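NAD-dependent epimerase/dehydratase (Veillonella parvula, PDB 4IPT) probably binds NAD(P) in a Rossmann-type domain and may act as a short-chain dehydrogenase/reductase, of the epimerase/dehydratase kind. Local coordinates at residues A[177-182]-A[213-218]. Numbering follows the deposited sequence.
Sequences DAQVSR and THYDKP
Ala-178 N donates to Thr-213 O over 2.8 Å, at 157° about the hydrogen, the firm backbone bond between 177-182 and 213-218. The same N-H leans weakly on Thr-213 OG1 at 3.4 Å, a hydroxyl also bonded to Glu-210 O. Thr-213 O is shared further: it takes a weak bond from Tyr-215 N, closing an inverse gamma turn centred on His-214. Among the polar side chains, Asp-177 OD1 approaches the imidazole of His-214 at its edge, 3.2 Å from CD2, with carboxylate and ring planes 36° apart; a water bridges OD1 and NE2. Van der Waals contacts complete the join. Ala-178 CB points into the bend of the loop, 4.0 Å from Tyr-215 CB, while Pro-218 CB rests 3.5 Å from Ala-178 O. With CG set between backbone N and carbonyl carbon (chi1 64°), Gln-179 runs extended across Thr-213, its CG 3.7 Å from Thr-213 CG2. Its amide is held at both ends, OE1 by Ser-219 and NE2 by Glu-210, with OE1 at the edge of the Tyr-215 ring. The C-terminal loop after strand 204-209 thus curls round the entry to strand 179-181, which pairs in parallel with 148-158 in the Rossmann-type sheet.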
loop_
_atom_site.group_PDB
_atom_site.type_symbol
_atom_site.label_atom_id
_atom_site.label_comp_id
_atom_site.label_asym_id
_atom_site.label_seq_id
_atom_site.Cartn_x
_atom_site.Cartn_y
_atom_site.Cartn_z
ATOM N N ASP A 177 5.139 2.760 17.416
ATOM C CA ASP A 177 5.879 1.608 16.898
ATOM C C ASP A 177 6.921 2.016 15.864
ATOM O O ASP A 177 6.590 2.620 14.854
ATOM C CB ASP A 177 4.920 0.597 16.268
ATOM C CG ASP A 177 3.937 0.011 17.265
ATOM O OD1 ASP A 177 4.205 0.009 18.479
ATOM O OD2 ASP A 177 2.869 -0.441 16.813
ATOM N N ALA A 178 8.177 1.660 16.124
ATOM C CA ALA A 178 9.289 2.099 15.287
ATOM C C ALA A 178 9.525 1.196 14.085
ATOM O O ALA A 178 10.333 1.532 13.215
ATOM C CB ALA A 178 10.560 2.187 16.112
ATOM N N GLN A 179 8.833 0.057 14.031
ATOM C CA GLN A 179 9.043 -0.890 12.936
ATOM C C GLN A 179 7.847 -1.813 12.739
ATOM O O GLN A 179 6.989 -1.920 13.613
ATOM C CB GLN A 179 10.272 -1.739 13.233
ATOM C CG GLN A 179 10.081 -2.611 14.468
ATOM C CD GLN A 179 11.366 -3.236 14.961
ATOM O OE1 GLN A 179 12.402 -2.576 15.049
ATOM N NE2 GLN A 179 11.302 -4.514 15.307
ATOM N N VAL A 180 7.802 -2.460 11.577
ATOM C CA VAL A 180 6.826 -3.502 11.302
ATOM C C VAL A 180 7.383 -4.358 10.155
ATOM O O VAL A 180 8.050 -3.848 9.256
ATOM C CB VAL A 180 5.442 -2.890 10.937
ATOM C CG1 VAL A 180 5.518 -2.100 9.612
ATOM C CG2 VAL A 180 4.373 -3.980 10.850
ATOM N N SER A 181 7.160 -5.668 10.197
ATOM C CA SER A 181 7.654 -6.505 9.109
ATOM C C SER A 181 6.748 -6.423 7.883
ATOM O O SER A 181 5.550 -6.132 7.994
ATOM C CB SER A 181 7.796 -7.953 9.564
ATOM O OG SER A 181 6.522 -8.559 9.644
ATOM N N ARG A 182 7.319 -6.674 6.708
ATOM C CA ARG A 182 6.502 -6.657 5.505
ATOM C C ARG A 182 5.479 -7.771 5.563
ATOM O O ARG A 182 4.358 -7.618 5.087
ATOM C CB ARG A 182 7.370 -6.764 4.249
ATOM C CG ARG A 182 8.229 -5.519 4.030
ATOM C CD ARG A 182 8.894 -5.528 2.655
ATOM N NE ARG A 182 9.676 -4.308 2.451
ATOM C CZ ARG A 182 10.881 -4.096 2.965
ATOM N NH1 ARG A 182 11.458 -5.019 3.725
ATOM N NH2 ARG A 182 11.513 -2.950 2.734
ATOM N N THR A 213 7.148 -2.172 19.957
ATOM C CA THR A 213 8.375 -1.613 19.408
ATOM C C THR A 213 8.466 -0.111 19.635
ATOM O O THR A 213 8.766 0.645 18.718
ATOM C CB THR A 213 8.542 -1.950 17.909
ATOM O OG1 THR A 213 7.424 -1.448 17.162
ATOM C CG2 THR A 213 8.635 -3.459 17.725
ATOM N N HIS A 214 8.221 0.305 20.873
ATOM C CA HIS A 214 8.280 1.716 21.211
ATOM C C HIS A 214 9.729 2.164 21.398
ATOM O O HIS A 214 10.198 2.339 22.522
ATOM C CB HIS A 214 7.437 2.005 22.447
ATOM C CG HIS A 214 5.990 1.678 22.280
ATOM N ND1 HIS A 214 5.040 2.011 23.222
ATOM C CD2 HIS A 214 5.319 1.052 21.282
ATOM C CE1 HIS A 214 3.853 1.609 22.815
ATOM N NE2 HIS A 214 3.996 1.012 21.643
ATOM N N TYR A 215 10.425 2.334 20.273
ATOM C CA TYR A 215 11.844 2.678 20.255
ATOM C C TYR A 215 12.073 4.031 19.607
ATOM O O TYR A 215 11.204 4.549 18.911
ATOM C CB TYR A 215 12.644 1.642 19.457
ATOM C CG TYR A 215 12.334 0.187 19.739
ATOM C CD1 TYR A 215 12.037 -0.258 21.015
ATOM C CD2 TYR A 215 12.338 -0.740 18.705
ATOM C CE1 TYR A 215 11.759 -1.593 21.262
ATOM C CE2 TYR A 215 12.064 -2.078 18.941
ATOM C CZ TYR A 215 11.772 -2.495 20.220
ATOM O OH TYR A 215 11.500 -3.826 20.451
ATOM N N ASP A 216 13.262 4.592 19.807
ATOM C CA ASP A 216 13.600 5.872 19.193
ATOM C C ASP A 216 14.032 5.725 17.731
ATOM O O ASP A 216 14.176 6.717 17.017
ATOM C CB ASP A 216 14.687 6.580 20.008
ATOM C CG ASP A 216 14.221 6.959 21.403
ATOM O OD1 ASP A 216 12.997 6.971 21.646
ATOM O OD2 ASP A 216 15.084 7.249 22.253
ATOM N N LYS A 217 14.221 4.480 17.294
ATOM C CA LYS A 217 14.600 4.167 15.914
ATOM C C LYS A 217 14.301 2.695 15.651
ATOM O O LYS A 217 14.260 1.906 16.591
ATOM C CB LYS A 217 16.087 4.457 15.694
ATOM C CG LYS A 217 16.975 3.953 16.826
ATOM C CD LYS A 217 18.021 4.998 17.230
ATOM C CE LYS A 217 18.424 4.855 18.707
ATOM N NZ LYS A 217 19.485 5.824 19.128
ATOM N N PRO A 218 14.078 2.321 14.377
ATOM C CA PRO A 218 13.842 0.899 14.090
ATOM C C PRO A 218 15.041 0.063 14.501
ATOM O O PRO A 218 16.163 0.564 14.458
ATOM C CB PRO A 218 13.672 0.866 12.560
ATOM C CG PRO A 218 14.243 2.188 12.067
ATOM C CD PRO A 218 13.931 3.154 13.172
HETATM O O HOH W 1 2.543 -1.257 20.990
#